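Local coordinates for plasmodesmata-located protein 8 (Arabidopsis thaliana, PDB 6GRF) that probably modulates cell-to-cell trafficking through plasmodesmata, as a membrane protein whose extracellular part carries two DUF26 (Gnk2-homologous) domains in tandem, at residues A[65-69]-A[103-107]; A[121-127]-A[199-205]; A[142-146]-A[187-191]; A[182-186]-A[204-209]. All coordinates share one frame; numbering follows the deposited sequence.

Contact 1 of 4, residues A[65-69]-A[103-107]; sequences LYQCR and EGCFL
The Phe106 ring is met obliquely by Leu65 CD1, which lies 3.9 Å from Phe106 CE2, while the Arg69 guanidinium has Glu103 OE2 over one face. Leu65 and Phe106 belong to, and Arg69 and Glu103 lie just beyond, two neighbouring antiparallel strands (175° between their axes) in the five-stranded sheet of the first DUF26 domain. Arg69 and Glu103 have their planes 61° apart, and Arg69 NH1 stays 4.0 Å from Glu103 OE2. No guanidinium N-H points at that oxygen, so any attraction is probably only that of the charges. The salt bridge of Arg69 goes to Asp71; Tyr167 of the second domain adds a cation-pi contact.

Gln67 and Phe106 form the hydrogen-bonded pair, with Gln67 N to Phe106 O at 2.9 Å and Phe106 N to Gln67 O at 2.8 Å. Beyond the strand ends, Arg69 N reaches Gly104 O over 2.8 Å. On the face opposite Gln67 and Phe106, Tyr66, Cys68, Cys105 and Leu107 turn to helix 74-91. Cys68 and Cys105 are a non-hydrogen-bonded pair, yet each is bonded to a different cysteine, Cys77 and Cys80 respectively. With CG anti to the Leu107 backbone N (chi1 179°), Leu107 CD1 comes back across the strands to 4.0 Å from Tyr66 CB.

Contact 2 of 4, residues A[121-127]-A[199-205]; sequences SLRYKKC and AAEVYLA
Tyr124 and Tyr203 lie side by side and point the same way: Tyr203 CD2 meets the edge of the Tyr124 ring in its plane, 3.8 Å from Tyr124 CD2. Glu201 stands next to them. Its CG is set between the backbone N and the carbonyl carbon (chi1 47°) and the chain is extended beyond, which brings OE2 to 3.8 Å from Tyr124 CE2 at the edge of that ring. The hydroxyl of Tyr203 donates to Glu201 OE1, meeting it from above the carboxylate plane, 59° out of it. Lys126 runs alongside Glu201, but its NZ ends 6.2 Å from Glu201 OE2, so the aliphatic part of the lysine makes the contact.

The two strands are antiparallel, 122-127 being an outermost strand of the second DUF26 sheet, and a classic beta bulge interrupts their register. Arg123 N and Tyr124 N both donate to Tyr203 O, at 2.8 and 3.1 Å, within the carbonyl plane. Arg123, itself in the bulge, bends at chi2 and chi3 and lays one guanidinium face on Ala205, whose CB is 3.9 Å above the plane and over its centre.

Leu122 and Leu204 are a non-hydrogen-bonded pair whose side chains diverge, yet their ends touch, Leu122 CD1 lying 4.0 Å from Leu204 CD2. Lys125, Val202, Ala200 and Cys127 share the face opposite the tyrosines; Lys125 CB touches Val202 CG2, and Cys127 is in a disulfide with Cys194.

Contact 3 of 4, residues A[142-146]-A[187-191]; sequences RDDVL and VGKLK
Leu146 packs on Val187 and Leu190 where helices 136-149 and 176-193 of the second DUF26 domain run nearly antiparallel, 159° between the axes of the short segments. The segment axes come no closer than 11.3 Å, so side chains rather than backbones bridge the gap. Leu146 has CG anti to its carbonyl carbon (chi1 -71°), and its two methyls divide the work. CD2 goes to Leu190 CD1 at 3.9 Å, whereas CD1 meets the end of the Lys191 chain, at CE. Leu146 and Val187 slide past each other in opposite directions: Val187 CG1 touches Leu146 CB at 3.8 Å, and CG2 of the same valine lies 3.6 Å from Leu146 O.

Lys191 is nearly straight through chi2 and chi3, then bends at chi4 (-82°). That final turn carries the ammonium to the Asp143 side chain, which it meets at about a right angle in a salt bridge of 2.7 Å between Lys191 NZ and Asp143 OD1. The ion pair sits at the border of the apolar patch, where both residues are partly exposed. A water adds a second link between the same two residues, donating to Asp143 O at 2.9 Å and accepting from Lys191 NZ at 2.6 Å.

Contact 4 of 4, residues A[182-186]-A[204-209]; sequences CLAES and LAQCYA
A disulfide joins Cys182, on helix 176-193, to Cys207, at the start of strand 207-213. The SG of Cys182 and the SG of Cys207 are 2.1 Å apart, and a chi3 of -93° is close to the 90° magnitude that disulfides favour. The two half-cystines approach it differently: in Cys182 the sulfur is anti to the backbone N (chi1 -169°), in Cys207 it is held between the backbone N and the carbonyl carbon. This covalent bond ties helix to sheet within the second DUF26 domain.

Van der Waals packing lies beside the disulfide. Leu183 CD2 lies 3.9 Å from Cys207 CB and 3.6 Å from Tyr208 O. From the strand before the turn, the CD1 methyl of Leu204 inserts against the helix, 3.5 Å from Cys182 O. The side chains of Leu204 and Glu185 cross almost perpendicularly, Leu204 CD1 lying 3.8 Å from Glu185 CG. Farther along, Ser186 CB meets Ala209 CB at 4.0 Å.

Polar interactions are few here. Ser186 OG is buried against the leucine, 3.6 Å from Leu204 CG, with no hydrogen-bonding partner in the model. Within segment 204-209, Leu204 N bonds to Cys207 O and so closes the turn between the two strands, while Gln206 NE2 hydrogen-bonds to Asp173 OD2 and Lys117 O.

Helix 176-193 thus lies over one face of the sheet, its short segment inclined 39° to strand 207-209. Leu183 extends the packing to Ala168 and Cys170 of strand 164-170, and on the side away from the helix the Tyr208 ring stacks with Tyr203.

Contacts 2, 3 and 4 belong to the second DUF26 domain and contact 1 to the first. Contacts 2 and 4 share Leu204 and Ala205, have centres about 8 Å apart, and reach adjacent strands of one sheet. Contact 3, about 11 Å from contact 4 between centres, uses the same helix 176-193; Leu190 links it to the sheet, its CD2 lying 3.7 Å from Ala200 CB of contact 2 and its CD1 3.7 Å from Ala209 O of contact 4. Contact 1 meets the second domain where Arg69 CG approaches Tyr208 OH to 3.8 Å and Phe106 CZ lies 4.1 Å from Ala205 O, placing it at the interface between the tandem domains.

Contact 1 of 4, residues A[65-69]-A[103-107]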
# COMPACT_ATOMS: atom_id res chain seq x y z
N LEU A 65 -6.26 2.20 -8.64
CA LEU A 65 -6.86 2.64 -7.39
C LEU A 65 -5.86 3.49 -6.61
O LEU A 65 -4.67 3.56 -6.94
CB LEU A 65 -7.32 1.41 -6.58
CG LEU A 65 -6.27 0.33 -6.29
CD1 LEU A 65 -5.21 0.78 -5.30
CD2 LEU A 65 -6.94 -0.92 -5.79
N TYR A 66 -6.37 4.16 -5.58
CA TYR A 66 -5.57 4.81 -4.57
C TYR A 66 -6.17 4.47 -3.21
O TYR A 66 -7.35 4.17 -3.08
CB TYR A 66 -5.52 6.32 -4.80
CG TYR A 66 -6.82 7.03 -4.51
CD1 TYR A 66 -7.07 7.60 -3.28
CD2 TYR A 66 -7.81 7.12 -5.48
CE1 TYR A 66 -8.27 8.23 -3.00
CE2 TYR A 66 -9.02 7.75 -5.22
CZ TYR A 66 -9.25 8.31 -3.98
OH TYR A 66 -10.44 8.92 -3.72
N GLN A 67 -5.32 4.52 -2.18
CA GLN A 67 -5.73 4.32 -0.79
C GLN A 67 -4.91 5.29 0.06
O GLN A 67 -3.70 5.18 0.08
CB GLN A 67 -5.52 2.85 -0.40
CG GLN A 67 -5.85 2.54 1.04
CD GLN A 67 -7.34 2.68 1.30
OE1 GLN A 67 -7.79 3.63 1.95
NE2 GLN A 67 -8.10 1.74 0.80
N CYS A 68 -5.58 6.26 0.70
CA CYS A 68 -4.94 7.09 1.71
C CYS A 68 -4.98 6.37 3.06
O CYS A 68 -5.82 5.49 3.28
CB CYS A 68 -5.62 8.44 1.86
SG CYS A 68 -5.45 9.48 0.38
N ARG A 69 -4.08 6.75 3.96
CA ARG A 69 -4.19 6.33 5.35
C ARG A 69 -5.57 6.76 5.86
O ARG A 69 -5.91 7.93 5.80
CB ARG A 69 -3.05 6.92 6.18
CG ARG A 69 -1.86 5.98 6.33
CD ARG A 69 -0.72 6.60 7.12
NE ARG A 69 -1.03 6.83 8.52
CZ ARG A 69 -0.77 5.98 9.50
NH1 ARG A 69 -0.37 4.75 9.22
NH2 ARG A 69 -0.90 6.34 10.77
N GLU A 103 4.23 7.52 2.76
CA GLU A 103 3.79 7.28 4.12
C GLU A 103 2.26 7.39 4.22
O GLU A 103 1.61 6.58 4.87
CB GLU A 103 4.48 8.23 5.10
CG GLU A 103 4.04 8.05 6.55
CD GLU A 103 4.09 6.62 7.06
OE1 GLU A 103 5.11 5.92 6.83
OE2 GLU A 103 3.08 6.19 7.68
N GLY A 104 1.68 8.39 3.54
CA GLY A 104 0.28 8.72 3.67
C GLY A 104 -0.64 8.05 2.66
O GLY A 104 -1.84 8.05 2.85
N CYS A 105 -0.10 7.52 1.55
CA CYS A 105 -1.00 7.08 0.48
C CYS A 105 -0.31 6.12 -0.48
O CYS A 105 0.91 6.06 -0.59
CB CYS A 105 -1.60 8.26 -0.28
SG CYS A 105 -0.36 9.40 -0.97
N PHE A 106 -1.15 5.35 -1.17
CA PHE A 106 -0.76 4.35 -2.11
C PHE A 106 -1.52 4.61 -3.41
O PHE A 106 -2.71 4.90 -3.37
CB PHE A 106 -1.06 2.97 -1.54
CG PHE A 106 -0.84 1.82 -2.49
CD1 PHE A 106 0.44 1.43 -2.85
CD2 PHE A 106 -1.91 1.11 -2.99
CE1 PHE A 106 0.65 0.36 -3.70
CE2 PHE A 106 -1.71 0.03 -3.84
CZ PHE A 106 -0.43 -0.34 -4.20
N LEU A 107 -0.80 4.54 -4.54
CA LEU A 107 -1.37 4.74 -5.87
C LEU A 107 -0.91 3.60 -6.78
O LEU A 107 0.26 3.26 -6.78
CB LEU A 107 -0.88 6.08 -6.40
CG LEU A 107 -1.37 6.46 -7.79
CD1 LEU A 107 -2.88 6.62 -7.81
CD2 LEU A 107 -0.69 7.73 -8.24

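Contact 2 of 4, residues A[121-127]-A[199-205]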
# COMPACT_ATOMS: atom_id res chain seq x y z
N SER A 121 1.38 -11.21 -2.79
CA SER A 121 2.79 -11.21 -3.14
C SER A 121 3.48 -10.06 -2.40
O SER A 121 2.88 -9.04 -2.15
CB SER A 121 3.03 -11.14 -4.63
OG SER A 121 2.02 -10.40 -5.28
N LEU A 122 4.74 -10.29 -2.03
CA LEU A 122 5.55 -9.33 -1.31
C LEU A 122 5.98 -8.20 -2.26
O LEU A 122 6.61 -8.44 -3.27
CB LEU A 122 6.78 -10.06 -0.75
CG LEU A 122 7.80 -9.16 -0.06
CD1 LEU A 122 7.15 -8.36 1.05
CD2 LEU A 122 8.97 -9.99 0.47
N ARG A 123 5.67 -6.97 -1.88
CA ARG A 123 6.04 -5.80 -2.67
C ARG A 123 7.29 -5.14 -2.08
O ARG A 123 8.17 -4.75 -2.82
CB ARG A 123 4.88 -4.80 -2.73
CG ARG A 123 3.75 -5.27 -3.63
CD ARG A 123 4.24 -5.59 -5.03
NE ARG A 123 3.23 -5.30 -6.03
CZ ARG A 123 2.56 -6.20 -6.74
NH1 ARG A 123 2.84 -7.49 -6.63
NH2 ARG A 123 1.62 -5.81 -7.57
N TYR A 124 7.35 -5.02 -0.75
CA TYR A 124 8.45 -4.35 -0.08
C TYR A 124 8.45 -4.74 1.41
O TYR A 124 7.41 -4.93 2.02
CB TYR A 124 8.36 -2.83 -0.28
CG TYR A 124 9.43 -2.03 0.43
CD1 TYR A 124 10.74 -2.04 -0.03
CD2 TYR A 124 9.14 -1.29 1.56
CE1 TYR A 124 11.73 -1.32 0.62
CE2 TYR A 124 10.12 -0.56 2.22
CZ TYR A 124 11.42 -0.58 1.74
OH TYR A 124 12.41 0.11 2.39
N LYS A 125 9.66 -4.85 1.97
CA LYS A 125 9.83 -5.09 3.39
C LYS A 125 11.11 -4.40 3.86
O LYS A 125 12.06 -4.24 3.10
CB LYS A 125 9.90 -6.59 3.69
CG LYS A 125 11.13 -7.30 3.14
CD LYS A 125 11.96 -7.94 4.22
CE LYS A 125 13.28 -8.46 3.70
NZ LYS A 125 14.40 -7.59 4.11
N LYS A 126 11.09 -3.98 5.12
CA LYS A 126 12.25 -3.41 5.77
C LYS A 126 12.23 -3.87 7.23
O LYS A 126 11.23 -3.67 7.91
CB LYS A 126 12.20 -1.89 5.65
CG LYS A 126 13.50 -1.17 6.01
CD LYS A 126 13.30 0.33 6.11
CE LYS A 126 14.46 1.14 5.56
NZ LYS A 126 15.63 1.05 6.45
N CYS A 127 13.31 -4.54 7.65
CA CYS A 127 13.58 -4.84 9.05
C CYS A 127 14.57 -3.79 9.58
O CYS A 127 15.55 -3.48 8.91
CB CYS A 127 14.20 -6.21 9.28
SG CYS A 127 13.52 -7.57 8.27
N ALA A 199 11.71 -3.19 15.00
CA ALA A 199 10.75 -2.55 14.14
C ALA A 199 10.88 -3.14 12.74
O ALA A 199 11.97 -3.38 12.27
CB ALA A 199 11.00 -1.06 14.13
N ALA A 200 9.74 -3.39 12.10
CA ALA A 200 9.74 -3.87 10.72
C ALA A 200 8.43 -3.48 10.02
O ALA A 200 7.46 -3.16 10.67
CB ALA A 200 9.93 -5.35 10.71
N GLU A 201 8.45 -3.54 8.69
CA GLU A 201 7.28 -3.26 7.85
C GLU A 201 7.26 -4.25 6.68
O GLU A 201 8.29 -4.57 6.13
CB GLU A 201 7.25 -1.79 7.41
CG GLU A 201 8.57 -1.24 6.87
CD GLU A 201 8.53 0.24 6.47
OE1 GLU A 201 7.55 0.94 6.85
OE2 GLU A 201 9.47 0.72 5.76
N VAL A 202 6.07 -4.77 6.37
CA VAL A 202 5.84 -5.59 5.20
C VAL A 202 4.66 -5.03 4.40
O VAL A 202 3.56 -4.80 4.93
CB VAL A 202 5.60 -7.06 5.60
CG1 VAL A 202 4.92 -7.84 4.48
CG2 VAL A 202 6.91 -7.72 6.00
N TYR A 203 4.90 -4.84 3.10
CA TYR A 203 3.91 -4.34 2.17
C TYR A 203 3.64 -5.41 1.11
O TYR A 203 4.55 -5.81 0.40
CB TYR A 203 4.38 -3.05 1.51
CG TYR A 203 4.57 -1.90 2.45
CD1 TYR A 203 3.57 -0.96 2.63
CD2 TYR A 203 5.74 -1.74 3.16
CE1 TYR A 203 3.73 0.10 3.51
CE2 TYR A 203 5.92 -0.69 4.05
CZ TYR A 203 4.90 0.22 4.22
OH TYR A 203 5.07 1.27 5.08
N LEU A 204 2.40 -5.90 1.08
CA LEU A 204 1.95 -6.80 0.04
C LEU A 204 1.15 -6.00 -0.98
O LEU A 204 0.94 -4.81 -0.81
CB LEU A 204 1.12 -7.92 0.67
CG LEU A 204 1.78 -8.65 1.84
CD1 LEU A 204 0.94 -9.84 2.26
CD2 LEU A 204 3.19 -9.08 1.48
N ALA A 205 0.70 -6.67 -2.04
CA ALA A 205 -0.02 -6.02 -3.13
C ALA A 205 -1.26 -5.28 -2.63
O ALA A 205 -1.54 -4.18 -3.11
CB ALA A 205 -0.38 -7.05 -4.19

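Contact 3 of 4, residues A[142-146]-A[187-191]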
# COMPACT_ATOMS: atom_id res chain seq x y z
N ARG A 142 4.90 -8.34 20.88
CA ARG A 142 4.84 -8.24 19.44
C ARG A 142 3.79 -9.23 18.92
O ARG A 142 2.96 -8.85 18.12
CB ARG A 142 6.21 -8.52 18.82
CG ARG A 142 6.26 -8.29 17.32
CD ARG A 142 6.77 -9.53 16.60
NE ARG A 142 8.20 -9.48 16.40
CZ ARG A 142 8.95 -10.47 15.96
NH1 ARG A 142 8.75 -11.72 16.36
NH2 ARG A 142 9.91 -10.20 15.10
N ASP A 143 3.86 -10.48 19.36
CA ASP A 143 2.89 -11.50 19.00
C ASP A 143 1.46 -11.03 19.28
O ASP A 143 0.60 -11.17 18.42
CB ASP A 143 3.16 -12.84 19.69
CG ASP A 143 4.19 -13.69 18.97
OD1 ASP A 143 4.63 -13.27 17.87
OD2 ASP A 143 4.56 -14.76 19.51
N ASP A 144 1.21 -10.46 20.47
CA ASP A 144 -0.14 -9.97 20.80
C ASP A 144 -0.56 -8.85 19.83
O ASP A 144 -1.71 -8.79 19.40
CB ASP A 144 -0.25 -9.47 22.23
CG ASP A 144 0.05 -10.51 23.29
OD1 ASP A 144 -0.24 -11.70 23.06
OD2 ASP A 144 0.57 -10.12 24.35
N VAL A 145 0.36 -7.95 19.50
CA VAL A 145 0.08 -6.81 18.63
C VAL A 145 -0.26 -7.32 17.21
O VAL A 145 -1.27 -6.92 16.64
CB VAL A 145 1.25 -5.82 18.63
CG1 VAL A 145 1.27 -4.92 17.41
CG2 VAL A 145 1.23 -4.98 19.90
N LEU A 146 0.58 -8.22 16.68
CA LEU A 146 0.44 -8.74 15.32
C LEU A 146 -0.84 -9.58 15.22
O LEU A 146 -1.50 -9.56 14.19
CB LEU A 146 1.68 -9.56 14.95
CG LEU A 146 2.96 -8.76 14.72
CD1 LEU A 146 4.07 -9.67 14.25
CD2 LEU A 146 2.74 -7.64 13.71
N VAL A 187 1.72 -10.70 8.43
CA VAL A 187 2.20 -10.95 9.77
C VAL A 187 3.16 -12.14 9.73
O VAL A 187 4.24 -12.10 10.35
CB VAL A 187 1.01 -11.15 10.73
CG1 VAL A 187 1.38 -11.94 11.98
CG2 VAL A 187 0.39 -9.81 11.08
N GLY A 188 2.76 -13.18 9.00
CA GLY A 188 3.63 -14.32 8.75
C GLY A 188 4.98 -13.85 8.23
O GLY A 188 6.02 -14.33 8.66
N LYS A 189 4.95 -12.89 7.31
CA LYS A 189 6.15 -12.39 6.66
C LYS A 189 6.99 -11.57 7.65
O LYS A 189 8.20 -11.65 7.61
CB LYS A 189 5.79 -11.52 5.46
CG LYS A 189 5.24 -12.27 4.26
CD LYS A 189 6.26 -13.16 3.61
CE LYS A 189 5.87 -13.54 2.20
NZ LYS A 189 6.81 -14.56 1.67
N LEU A 190 6.32 -10.75 8.47
CA LEU A 190 7.01 -9.94 9.47
C LEU A 190 7.79 -10.90 10.38
O LEU A 190 8.96 -10.69 10.62
CB LEU A 190 6.01 -9.07 10.25
CG LEU A 190 5.60 -7.76 9.58
CD1 LEU A 190 4.37 -7.15 10.23
CD2 LEU A 190 6.73 -6.75 9.57
N LYS A 191 7.14 -11.99 10.78
CA LYS A 191 7.74 -12.95 11.70
C LYS A 191 8.91 -13.66 11.01
O LYS A 191 9.94 -13.87 11.62
CB LYS A 191 6.71 -13.96 12.20
CG LYS A 191 5.68 -13.42 13.19
CD LYS A 191 4.48 -14.32 13.30
CE LYS A 191 3.30 -13.68 14.00
NZ LYS A 191 3.43 -13.75 15.48
O HOH W 1 1.06 -13.33 16.49

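Contact 4 of 4, residues A[182-186]-A[204-209]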
# COMPACT_ATOMS: atom_id res chain seq x y z
N CYS A 182 -4.95 -11.48 3.65
CA CYS A 182 -3.85 -10.66 3.23
C CYS A 182 -3.00 -10.28 4.45
O CYS A 182 -1.77 -10.39 4.43
CB CYS A 182 -4.35 -9.42 2.49
SG CYS A 182 -3.05 -8.47 1.66
N LEU A 183 -3.66 -9.83 5.53
CA LEU A 183 -2.94 -9.40 6.74
C LEU A 183 -2.30 -10.61 7.43
O LEU A 183 -1.20 -10.49 7.94
CB LEU A 183 -3.90 -8.65 7.68
CG LEU A 183 -4.28 -7.26 7.20
CD1 LEU A 183 -5.29 -6.62 8.12
CD2 LEU A 183 -3.05 -6.39 7.06
N ALA A 184 -2.98 -11.76 7.39
CA ALA A 184 -2.41 -13.01 7.92
C ALA A 184 -1.06 -13.29 7.24
O ALA A 184 -0.10 -13.60 7.91
CB ALA A 184 -3.36 -14.17 7.75
N GLU A 185 -1.01 -13.13 5.92
CA GLU A 185 0.23 -13.32 5.19
C GLU A 185 1.27 -12.25 5.57
O GLU A 185 2.44 -12.56 5.65
CB GLU A 185 -0.04 -13.33 3.68
CG GLU A 185 1.20 -13.55 2.82
CD GLU A 185 1.77 -14.96 2.88
OE1 GLU A 185 1.14 -15.83 3.51
OE2 GLU A 185 2.85 -15.18 2.27
N SER A 186 0.85 -11.00 5.76
CA SER A 186 1.75 -9.91 6.16
C SER A 186 2.50 -10.25 7.45
O SER A 186 3.70 -10.07 7.56
CB SER A 186 1.01 -8.63 6.39
OG SER A 186 1.04 -7.84 5.22
N LEU A 204 2.40 -5.90 1.08
CA LEU A 204 1.95 -6.80 0.04
C LEU A 204 1.15 -6.00 -0.98
O LEU A 204 0.94 -4.81 -0.81
CB LEU A 204 1.12 -7.92 0.67
CG LEU A 204 1.78 -8.65 1.84
CD1 LEU A 204 0.94 -9.84 2.26
CD2 LEU A 204 3.19 -9.08 1.48
N ALA A 205 0.70 -6.67 -2.04
CA ALA A 205 -0.02 -6.02 -3.13
C ALA A 205 -1.26 -5.28 -2.63
O ALA A 205 -1.54 -4.18 -3.11
CB ALA A 205 -0.38 -7.05 -4.19
N GLN A 206 -1.99 -5.84 -1.65
CA GLN A 206 -3.32 -5.32 -1.28
C GLN A 206 -3.44 -4.95 0.22
O GLN A 206 -4.53 -4.59 0.69
CB GLN A 206 -4.38 -6.35 -1.67
CG GLN A 206 -4.49 -6.59 -3.17
CD GLN A 206 -5.49 -5.67 -3.82
OE1 GLN A 206 -5.52 -4.47 -3.56
NE2 GLN A 206 -6.36 -6.24 -4.65
N CYS A 207 -2.33 -5.01 0.97
CA CYS A 207 -2.34 -4.66 2.40
C CYS A 207 -0.91 -4.42 2.87
O CYS A 207 0.05 -4.72 2.15
CB CYS A 207 -2.99 -5.75 3.24
SG CYS A 207 -2.12 -7.35 3.22
N TYR A 208 -0.78 -3.86 4.08
CA TYR A 208 0.51 -3.81 4.76
C TYR A 208 0.32 -3.79 6.28
O TYR A 208 -0.76 -3.56 6.80
CB TYR A 208 1.33 -2.61 4.29
CG TYR A 208 0.86 -1.25 4.73
CD1 TYR A 208 0.00 -0.49 3.94
CD2 TYR A 208 1.31 -0.68 5.90
CE1 TYR A 208 -0.39 0.78 4.31
CE2 TYR A 208 0.92 0.59 6.30
CZ TYR A 208 0.06 1.33 5.50
OH TYR A 208 -0.32 2.58 5.89
N ALA A 209 1.43 -4.03 6.97
CA ALA A 209 1.49 -4.10 8.40
C ALA A 209 2.91 -3.73 8.85
O ALA A 209 3.88 -4.10 8.19
CB ALA A 209 1.11 -5.49 8.85